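Local coordinates for probable glutaredoxin ssr2061 (Synechocystis sp., PDB 4MJE), which probably reduces low-molecular-weight and protein disulfides as a glutathione-dependent oxidoreductase of the thioredoxin fold, at residues L33-L36 against K37-V41; G79-D82 against D83-L87; A86-A90 against G91-P95. The protein carries 1 engineered substitution. All blocks are in the same frame, centred on the assembly; numbering follows the deposited sequence.

Contact 1 (L33-L36 against K37-V41); sequences LALL and KLKGV. Engineered in segment 37-41: Leu38 (natural residue Arg).
Leu35 and Lys39 meet one turn apart near the C-terminal end of helix 27-39. Lys39 CE comes 4.2 Å from Leu35 CD1, a loose apolar touch near the end of the lysine chain. The lysine chain bends at its second torsion (chi2 -67°), and CG lies 3.3 Å from Leu35 O. Beyond the bend the chain is extended. It carries NZ to Asp88 and Asp94, with which it forms salt bridges. Chi1 of -176° swings the Leu35 branches out to Ile84, Asp88 and Leu93.

Lys37 and Leu38 lie on the outer side of the helix. Lys37 CG rests 3.2 Å from Leu33 O, and the rest of this chain runs out straight. Leu38 is an engineered residue, arginine in the natural protein. Its CG sits 3.1 Å from Ala34 O, and CD1 follows the same carbonyl. Leu36 turns its branches the other way, onto Ile20, Phe43 and Ile84.

The backbone holds this turn through regular helical bonds from Lys37 N to Leu33 O, Leu38 N to Ala34 O and Lys39 N to Leu35 O. The next one, Gly40 N to Leu36 O, is weak at 3.4 Å. Gly40 has positive phi and ends the helix. Val41 then folds back, with CG2 at 3.6 Å from Leu36 O. A water lies 2.8 Å from Leu36 O and also within bonding distance of Val41 O, though it may share its protons with other acceptors. The helix is the crossover of the beta-alpha-beta unit between strands 18-22 and 44-47.

The chemistry divides the turn by face. Leu35 and Leu36 supply the buried packing, a water bridges the carbonyls of Leu36 and Val41, and the Lys39 ammonium probably offsets the negative charge of two nearby carboxylates.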
ATOM      1  N   LEU A  33       7.846   4.058   0.341  1.00  4.06           N
ATOM      2  CA  LEU A  33       7.065   5.174   0.867  1.00  3.54           C
ATOM      3  C   LEU A  33       7.154   6.386  -0.043  1.00  5.11           C
ATOM      4  O   LEU A  33       6.148   7.057  -0.271  1.00  4.79           O
ATOM      5  CB  LEU A  33       7.541   5.548   2.260  1.00  4.32           C
ATOM      6  CG  LEU A  33       7.149   4.580   3.382  1.00  4.79           C
ATOM      7  CD1 LEU A  33       7.965   4.903   4.643  1.00  6.06           C
ATOM      8  CD2 LEU A  33       5.670   4.594   3.683  1.00  4.05           C
ATOM      9  N   ALA A  34       8.336   6.653  -0.583  1.00  4.82           N
ATOM     10  CA  ALA A  34       8.497   7.776  -1.483  1.00  5.58           C
ATOM     11  C   ALA A  34       7.608   7.638  -2.700  1.00  6.07           C
ATOM     12  O   ALA A  34       6.990   8.607  -3.120  1.00  6.28           O
ATOM     13  CB  ALA A  34       9.929   7.913  -1.905  1.00  6.60           C
ATOM     14  N   LEU A  35       7.531   6.443  -3.266  1.00  5.01           N
ATOM     15  CA  LEU A  35       6.714   6.227  -4.446  1.00  4.66           C
ATOM     16  C   LEU A  35       5.222   6.451  -4.145  1.00  5.99           C
ATOM     17  O   LEU A  35       4.510   7.118  -4.907  1.00  6.38           O
ATOM     18  CB  LEU A  35       6.939   4.824  -5.000  1.00  6.55           C
ATOM     19  CG  LEU A  35       6.200   4.511  -6.308  1.00  5.89           C
ATOM     20  CD1 LEU A  35       6.503   5.514  -7.432  1.00  9.62           C
ATOM     21  CD2 LEU A  35       6.545   3.123  -6.756  1.00  7.90           C
ATOM     22  N   LEU A  36       4.741   5.908  -3.030  1.00  3.60           N
ATOM     23  CA  LEU A  36       3.346   6.071  -2.648  1.00  4.31           C
ATOM     24  C   LEU A  36       3.009   7.534  -2.399  1.00  3.74           C
ATOM     25  O   LEU A  36       1.949   8.009  -2.796  1.00  5.55           O
ATOM     26  CB  LEU A  36       3.017   5.208  -1.426  1.00  5.09           C
ATOM     27  CG  LEU A  36       3.077   3.695  -1.664  1.00  6.01           C
ATOM     28  CD1 LEU A  36       2.955   2.932  -0.353  1.00  8.66           C
ATOM     29  CD2 LEU A  36       1.984   3.261  -2.629  1.00  9.47           C
ATOM     30  N   LYS A  37       3.915   8.244  -1.733  1.00  3.94           N
ATOM     31  CA  LYS A  37       3.725   9.654  -1.471  1.00  4.68           C
ATOM     32  C   LYS A  37       3.703  10.438  -2.782  1.00  4.97           C
ATOM     33  O   LYS A  37       2.878  11.319  -2.956  1.00  5.39           O
ATOM     34  CB  LYS A  37       4.783  10.177  -0.497  1.00  5.96           C
ATOM     35  CG  LYS A  37       4.597   9.627   0.897  1.00  5.63           C
ATOM     36  CD  LYS A  37       5.691  10.092   1.801  1.00  6.30           C
ATOM     37  CE  LYS A  37       5.432   9.662   3.230  1.00  7.89           C
ATOM     38  NZ  LYS A  37       6.549  10.133   4.113  1.00 13.39           N
ATOM     39  N   LEU A  38       4.569  10.110  -3.730  1.00  5.24           N
ATOM     40  CA  LEU A  38       4.617  10.853  -4.985  1.00  6.02           C
ATOM     41  C   LEU A  38       3.352  10.620  -5.824  1.00  5.92           C
ATOM     42  O   LEU A  38       2.968  11.483  -6.617  1.00  6.43           O
ATOM     43  CB  LEU A  38       5.904  10.508  -5.740  1.00  9.31           C
ATOM     44  CG  LEU A  38       7.161  11.074  -5.049  1.00 11.50           C
ATOM     45  CD1 LEU A  38       8.435  10.498  -5.666  1.00 12.98           C
ATOM     46  CD2 LEU A  38       7.216  12.608  -5.096  1.00 14.67           C
ATOM     47  N   LYS A  39       2.710   9.463  -5.682  1.00  6.39           N
ATOM     48  CA  LYS A  39       1.416   9.226  -6.328  1.00  4.56           C
ATOM     49  C   LYS A  39       0.280  10.074  -5.722  1.00  5.67           C
ATOM     50  O   LYS A  39      -0.748  10.292  -6.365  1.00  6.90           O
ATOM     51  CB  LYS A  39       1.036   7.730  -6.265  1.00  6.23           C
ATOM     52  CG  LYS A  39       1.972   6.794  -7.002  1.00  6.72           C
ATOM     53  CD  LYS A  39       1.898   7.024  -8.481  1.00  6.88           C
ATOM     54  CE  LYS A  39       2.682   5.976  -9.232  1.00  6.99           C
ATOM     55  NZ  LYS A  39       2.651   6.222 -10.674  1.00  9.47           N
ATOM     56  N   GLY A  40       0.422  10.524  -4.477  1.00  5.93           N
ATOM     57  CA  GLY A  40      -0.585  11.407  -3.893  1.00  6.12           C
ATOM     58  C   GLY A  40      -1.769  10.669  -3.290  1.00  6.69           C
ATOM     59  O   GLY A  40      -2.734  11.303  -2.854  1.00  7.32           O
ATOM     60  N   VAL A  41      -1.697   9.344  -3.245  1.00  5.65           N
ATOM     61  CA  VAL A  41      -2.785   8.524  -2.725  1.00  6.43           C
ATOM     62  C   VAL A  41      -2.797   8.520  -1.201  1.00  6.25           C
ATOM     63  O   VAL A  41      -1.788   8.754  -0.535  1.00  8.66           O
ATOM     64  CB  VAL A  41      -2.653   7.073  -3.246  1.00  6.76           C
ATOM     65  CG1 VAL A  41      -2.762   7.057  -4.768  1.00  9.35           C
ATOM     66  CG2 VAL A  41      -1.332   6.435  -2.751  1.00  6.71           C
TER
HETATM   67  O   HOH W   1       0.525   9.888  -1.310  1.00 10.99           O

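Contact 2 (G79-D82 against D83-L87); sequences GGCD and DIYAL. With SO4 (sulfate ion), chain C.
This is a helix N-terminus contact: Asp83 reaches back to Gly80, the N-cap residue of helix 81-89, just after strand 76-79. Asp83 OD2 accepts from Gly80 N at 2.9 Å, on the anti side of the carboxylate and 18° out of its plane. CG stands beside its own backbone N (chi1 -64°), which turns the carboxylate toward the strand end. A side chain on Gly79 would run into this oxygen. Ile84 N donates to Gly80 O at 3.1 Å.

A sulfate, probably from the crystallisation liquor, sits at the helix start. Its O1 takes the N-H of Cys81 (2.8 Å) and its O3 that of Asp82 (2.9 Å). In this thioredoxin-type fold the helix packs against helix 27-39, which carries the CxxC sequence at its start.

Cys81 SG lies obliquely to the Tyr85 ring, 4.8 Å from its centroid, and touches the CD2-CE2 edge. Cys81 O lies in the ring plane at the same edge, 3.4 Å from CD2, and also accepts from Tyr85 N. The phenol OH bonds to Arg31 O. With an alanine at this position, Arg31 O would probably lose this donor and Cys81 SG its aromatic neighbour.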
ATOM      1  N   GLY A  79       3.519  -7.228  -2.765  1.00  7.03           N
ATOM      2  CA  GLY A  79       4.912  -7.580  -2.596  1.00  8.11           C
ATOM      3  C   GLY A  79       5.675  -6.484  -1.913  1.00  7.38           C
ATOM      4  O   GLY A  79       5.150  -5.774  -1.051  1.00  8.59           O
ATOM      5  N   GLY A  80       6.925  -6.332  -2.314  1.00  7.58           N
ATOM      6  CA  GLY A  80       7.853  -5.416  -1.681  1.00  7.12           C
ATOM      7  C   GLY A  80       8.157  -4.194  -2.502  1.00  5.14           C
ATOM      8  O   GLY A  80       7.409  -3.823  -3.397  1.00  6.69           O
ATOM      9  N   CYS A  81       9.271  -3.559  -2.172  1.00  6.37           N
ATOM     10  CA  CYS A  81       9.687  -2.345  -2.856  1.00  6.95           C
ATOM     11  C   CYS A  81       9.942  -2.609  -4.345  1.00  7.07           C
ATOM     12  O   CYS A  81       9.450  -1.894  -5.204  1.00  6.67           O
ATOM     13  CB  CYS A  81      10.914  -1.746  -2.154  1.00  7.34           C
ATOM     14  SG  CYS A  81      11.535  -0.240  -2.905  1.00  9.55           S
ATOM     15  N   ASP A  82      10.717  -3.643  -4.640  1.00  8.51           N
ATOM     16  CA  ASP A  82      10.992  -3.970  -6.035  1.00  8.74           C
ATOM     17  C   ASP A  82       9.705  -4.245  -6.798  1.00  7.30           C
ATOM     18  O   ASP A  82       9.552  -3.818  -7.945  1.00  7.53           O
ATOM     19  CB  ASP A  82      11.982  -5.130  -6.165  1.00 11.00           C
ATOM     20  CG  ASP A  82      13.413  -4.695  -5.887  1.00 15.68           C
ATOM     21  OD1 ASP A  82      13.619  -3.547  -5.431  1.00 17.57           O
ATOM     22  OD2 ASP A  82      14.338  -5.504  -6.116  1.00 24.06           O
ATOM     23  N   ASP A  83       8.747  -4.889  -6.151  1.00  7.12           N
ATOM     24  CA  ASP A  83       7.519  -5.232  -6.842  1.00  8.46           C
ATOM     25  C   ASP A  83       6.715  -4.010  -7.213  1.00  7.05           C
ATOM     26  O   ASP A  83       6.205  -3.935  -8.318  1.00  8.05           O
ATOM     27  CB  ASP A  83       6.679  -6.198  -6.010  1.00  8.32           C
ATOM     28  CG  ASP A  83       7.371  -7.527  -5.807  1.00 12.94           C
ATOM     29  OD1 ASP A  83       7.935  -8.071  -6.786  1.00 16.07           O
ATOM     30  OD2 ASP A  83       7.417  -8.010  -4.661  1.00 13.16           O
ATOM     31  N   ILE A  84       6.609  -3.055  -6.305  0.52  6.71           N
ATOM     32  CA  ILE A  84       5.813  -1.890  -6.612  0.52  5.25           C
ATOM     33  C   ILE A  84       6.476  -1.025  -7.690  0.52  5.73           C
ATOM     34  O   ILE A  84       5.808  -0.533  -8.607  0.52  5.07           O
ATOM     35  CB  ILE A  84       5.462  -1.100  -5.339  0.52  4.54           C
ATOM     36  CG1 ILE A  84       4.371  -0.083  -5.663  0.52  7.07           C
ATOM     37  CG2 ILE A  84       6.683  -0.422  -4.723  0.52  9.62           C
ATOM     38  CD1 ILE A  84       3.711   0.524  -4.433  0.52  4.40           C
ATOM     39  N   TYR A  85       7.794  -0.882  -7.603  1.00  5.45           N
ATOM     40  CA  TYR A  85       8.524  -0.133  -8.609  1.00  6.05           C
ATOM     41  C   TYR A  85       8.458  -0.832  -9.967  1.00  6.25           C
ATOM     42  O   TYR A  85       8.366  -0.165 -11.006  1.00  6.69           O
ATOM     43  CB  TYR A  85       9.978   0.116  -8.193  1.00  6.33           C
ATOM     44  CG  TYR A  85      10.147   1.359  -7.356  1.00  6.32           C
ATOM     45  CD1 TYR A  85      10.487   2.560  -7.936  1.00  6.73           C
ATOM     46  CD2 TYR A  85       9.950   1.323  -5.994  1.00  6.17           C
ATOM     47  CE1 TYR A  85      10.630   3.700  -7.185  1.00  7.70           C
ATOM     48  CE2 TYR A  85      10.093   2.456  -5.221  1.00  4.61           C
ATOM     49  CZ  TYR A  85      10.443   3.652  -5.820  1.00  5.83           C
ATOM     50  OH  TYR A  85      10.601   4.799  -5.082  1.00  6.12           O
ATOM     51  N   ALA A  86       8.498  -2.166  -9.983  1.00  6.28           N
ATOM     52  CA  ALA A  86       8.378  -2.911 -11.236  1.00  6.30           C
ATOM     53  C   ALA A  86       7.002  -2.672 -11.857  1.00  6.57           C
ATOM     54  O   ALA A  86       6.884  -2.412 -13.053  1.00  7.09           O
ATOM     55  CB  ALA A  86       8.643  -4.417 -11.015  1.00  8.20           C
ATOM     56  N   LEU A  87       5.952  -2.736 -11.053  1.00  7.56           N
ATOM     57  CA  LEU A  87       4.614  -2.456 -11.557  1.00  7.05           C
ATOM     58  C   LEU A  87       4.536  -1.055 -12.146  1.00  6.78           C
ATOM     59  O   LEU A  87       3.944  -0.857 -13.199  1.00  7.08           O
ATOM     60  CB  LEU A  87       3.564  -2.601 -10.451  1.00  7.15           C
ATOM     61  CG  LEU A  87       3.188  -4.015 -10.031  1.00  8.86           C
ATOM     62  CD1 LEU A  87       2.428  -3.996  -8.725  1.00 10.99           C
ATOM     63  CD2 LEU A  87       2.352  -4.708 -11.108  1.00 13.06           C
TER
HETATM   64  S   SO4 C 102      12.354  -5.451  -1.798  1.00 31.38           S
HETATM   65  O1  SO4 C 102      11.262  -5.129  -0.877  1.00 17.94           O
HETATM   66  O2  SO4 C 102      13.151  -6.549  -1.254  1.00 29.73           O
HETATM   67  O3  SO4 C 102      11.798  -5.821  -3.095  1.00 33.93           O
HETATM   68  O4  SO4 C 102      13.236  -4.294  -1.946  1.00 42.66           O

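Contact 3 (A86-A90 against G91-P95); sequences ALDGA and GKLDP
Leu93 packs over Asp88 where the chain turns from helix 81-89 into helix 93-97. This is van der Waals packing. Leu93 CB is 3.7 Å from Asp88 CA, and its CD2 is 3.9 Å from Asp88 CB. With CG anti to the backbone N (chi1 -176°), Leu93 also extends to Leu35 on helix 27-39. On another side of the turn, Leu87 CD2 meets Lys92 CB at 3.9 Å, the two side chains crossing at about a right angle. Lys92 CG lies near the methyl of Ala90.

The backbone bonds form a Schellman motif that closes helix 81-89. Lys92 N donates to Leu87 O at 2.8 Å, and Gly91 N donates to Asp88 O at 3.0 Å. The second donor stands above the carbonyl plane, 68° out of it. Gly91 has positive phi, and a CB there would clash with Ala90 O.

The polar contacts centre on two carboxylates. Asp88 OD2 and Asp94 OD2 are 4.4 Å apart, and both are salt-bridged to Lys39, which probably eases their repulsion. A water links the two helices, donating to Asp88 OD2 (2.8 Å) and accepting from Asp94 N.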
ATOM      1  N   ALA A  86       8.498  -2.166  -9.983  1.00  6.28           N
ATOM      2  CA  ALA A  86       8.378  -2.911 -11.236  1.00  6.30           C
ATOM      3  C   ALA A  86       7.002  -2.672 -11.857  1.00  6.57           C
ATOM      4  O   ALA A  86       6.884  -2.412 -13.053  1.00  7.09           O
ATOM      5  CB  ALA A  86       8.643  -4.417 -11.015  1.00  8.20           C
ATOM      6  N   LEU A  87       5.952  -2.736 -11.053  1.00  7.56           N
ATOM      7  CA  LEU A  87       4.614  -2.456 -11.557  1.00  7.05           C
ATOM      8  C   LEU A  87       4.536  -1.055 -12.146  1.00  6.78           C
ATOM      9  O   LEU A  87       3.944  -0.857 -13.199  1.00  7.08           O
ATOM     10  CB  LEU A  87       3.564  -2.601 -10.451  1.00  7.15           C
ATOM     11  CG  LEU A  87       3.188  -4.015 -10.031  1.00  8.86           C
ATOM     12  CD1 LEU A  87       2.428  -3.996  -8.725  1.00 10.99           C
ATOM     13  CD2 LEU A  87       2.352  -4.708 -11.108  1.00 13.06           C
ATOM     14  N   ASP A  88       5.108  -0.073 -11.465  1.00  5.55           N
ATOM     15  CA  ASP A  88       5.046   1.285 -11.986  1.00  6.09           C
ATOM     16  C   ASP A  88       5.810   1.403 -13.319  1.00  6.20           C
ATOM     17  O   ASP A  88       5.346   2.042 -14.259  1.00  7.27           O
ATOM     18  CB  ASP A  88       5.566   2.301 -10.980  1.00  7.79           C
ATOM     19  CG  ASP A  88       5.090   3.719 -11.282  1.00  6.81           C
ATOM     20  OD1 ASP A  88       5.884   4.662 -11.063  1.00  8.62           O
ATOM     21  OD2 ASP A  88       3.917   3.890 -11.707  1.00  8.35           O
ATOM     22  N   GLY A  89       6.959   0.748 -13.419  1.00  6.25           N
ATOM     23  CA  GLY A  89       7.732   0.790 -14.649  1.00  5.33           C
ATOM     24  C   GLY A  89       7.051   0.127 -15.824  1.00  6.01           C
ATOM     25  O   GLY A  89       7.303   0.472 -16.982  1.00  6.52           O
ATOM     26  N   ALA A  90       6.189  -0.834 -15.518  1.00  8.35           N
ATOM     27  CA  ALA A  90       5.417  -1.533 -16.535  1.00  8.91           C
ATOM     28  C   ALA A  90       4.136  -0.797 -16.891  1.00  9.11           C
ATOM     29  O   ALA A  90       3.423  -1.221 -17.794  1.00 10.06           O
ATOM     30  CB  ALA A  90       5.082  -2.939 -16.063  1.00  9.72           C
ATOM     31  N   GLY A  91       3.852   0.286 -16.170  1.00  8.42           N
ATOM     32  CA  GLY A  91       2.627   1.039 -16.365  1.00 11.02           C
ATOM     33  C   GLY A  91       1.411   0.423 -15.713  1.00  9.74           C
ATOM     34  O   GLY A  91       0.290   0.754 -16.088  1.00 13.95           O
ATOM     35  N   LYS A  92       1.620  -0.419 -14.710  1.00  8.50           N
ATOM     36  CA  LYS A  92       0.547  -1.195 -14.125  1.00  8.99           C
ATOM     37  C   LYS A  92       0.219  -0.798 -12.693  1.00  8.34           C
ATOM     38  O   LYS A  92      -0.685  -1.391 -12.096  1.00 12.63           O
ATOM     39  CB  LYS A  92       0.915  -2.671 -14.145  1.00 10.03           C
ATOM     40  CG  LYS A  92       1.019  -3.254 -15.531  1.00 14.49           C
ATOM     41  CD  LYS A  92       1.243  -4.726 -15.450  1.00 19.65           C
ATOM     42  CE  LYS A  92       1.151  -5.367 -16.800  1.00 27.11           C
ATOM     43  NZ  LYS A  92       2.081  -6.521 -16.810  1.00 33.93           N
ATOM     44  N   LEU A  93       0.908   0.182 -12.122  1.00  7.79           N
ATOM     45  CA  LEU A  93       0.621   0.553 -10.744  1.00  7.26           C
ATOM     46  C   LEU A  93      -0.575   1.482 -10.675  1.00  7.50           C
ATOM     47  O   LEU A  93      -1.467   1.269  -9.856  1.00  8.64           O
ATOM     48  CB  LEU A  93       1.831   1.215 -10.089  1.00  7.53           C
ATOM     49  CG  LEU A  93       1.651   1.557  -8.609  1.00  7.60           C
ATOM     50  CD1 LEU A  93       1.242   0.357  -7.763  1.00 11.42           C
ATOM     51  CD2 LEU A  93       2.941   2.146  -8.080  1.00  8.44           C
ATOM     52  N   ASP A  94      -0.613   2.507 -11.515  1.00  7.69           N
ATOM     53  CA  ASP A  94      -1.718   3.449 -11.451  1.00  7.66           C
ATOM     54  C   ASP A  94      -3.113   2.771 -11.499  1.00  8.62           C
ATOM     55  O   ASP A  94      -3.966   3.077 -10.683  1.00  9.68           O
ATOM     56  CB  ASP A  94      -1.579   4.535 -12.527  1.00  7.80           C
ATOM     57  CG  ASP A  94      -0.430   5.510 -12.249  1.00  7.40           C
ATOM     58  OD1 ASP A  94       0.078   6.125 -13.214  1.00 10.58           O
ATOM     59  OD2 ASP A  94      -0.044   5.668 -11.085  1.00  7.53           O
ATOM     60  N   PRO A  95      -3.353   1.823 -12.417  1.00  8.92           N
ATOM     61  CA  PRO A  95      -4.678   1.181 -12.409  1.00 11.98           C
ATOM     62  C   PRO A  95      -5.063   0.537 -11.063  1.00 11.43           C
ATOM     63  O   PRO A  95      -6.234   0.511 -10.690  1.00 14.00           O
ATOM     64  CB  PRO A  95      -4.557   0.098 -13.493  1.00 16.89           C
ATOM     65  CG  PRO A  95      -3.478   0.549 -14.376  1.00 16.55           C
ATOM     66  CD  PRO A  95      -2.517   1.349 -13.531  1.00 11.61           C
TER
HETATM   67  O   HOH W   2       1.810   2.766 -13.162  1.00  8.00           O

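From the N terminus, contact 1 comes first and finishes helix 27-39 before the chain enters strand 44-47. Contact 2 opens much later, at the end of strand 76-79, and starts helix 81-89. Contact 3 follows on the same helix, sharing Ala86 and Leu87 with contact 2, and turns the chain into helix 93-97. Contact 1 is in series with the other two, and contact 3 begins on the segment where contact 2 ends; none nests in or crosses another. Each closes only a local turn. In space they pack together: Leu35 lies against Tyr85 between contacts 1 and 2. Lys39 binds contact 1 to contact 3, so three helices are tied on one side of the sheet.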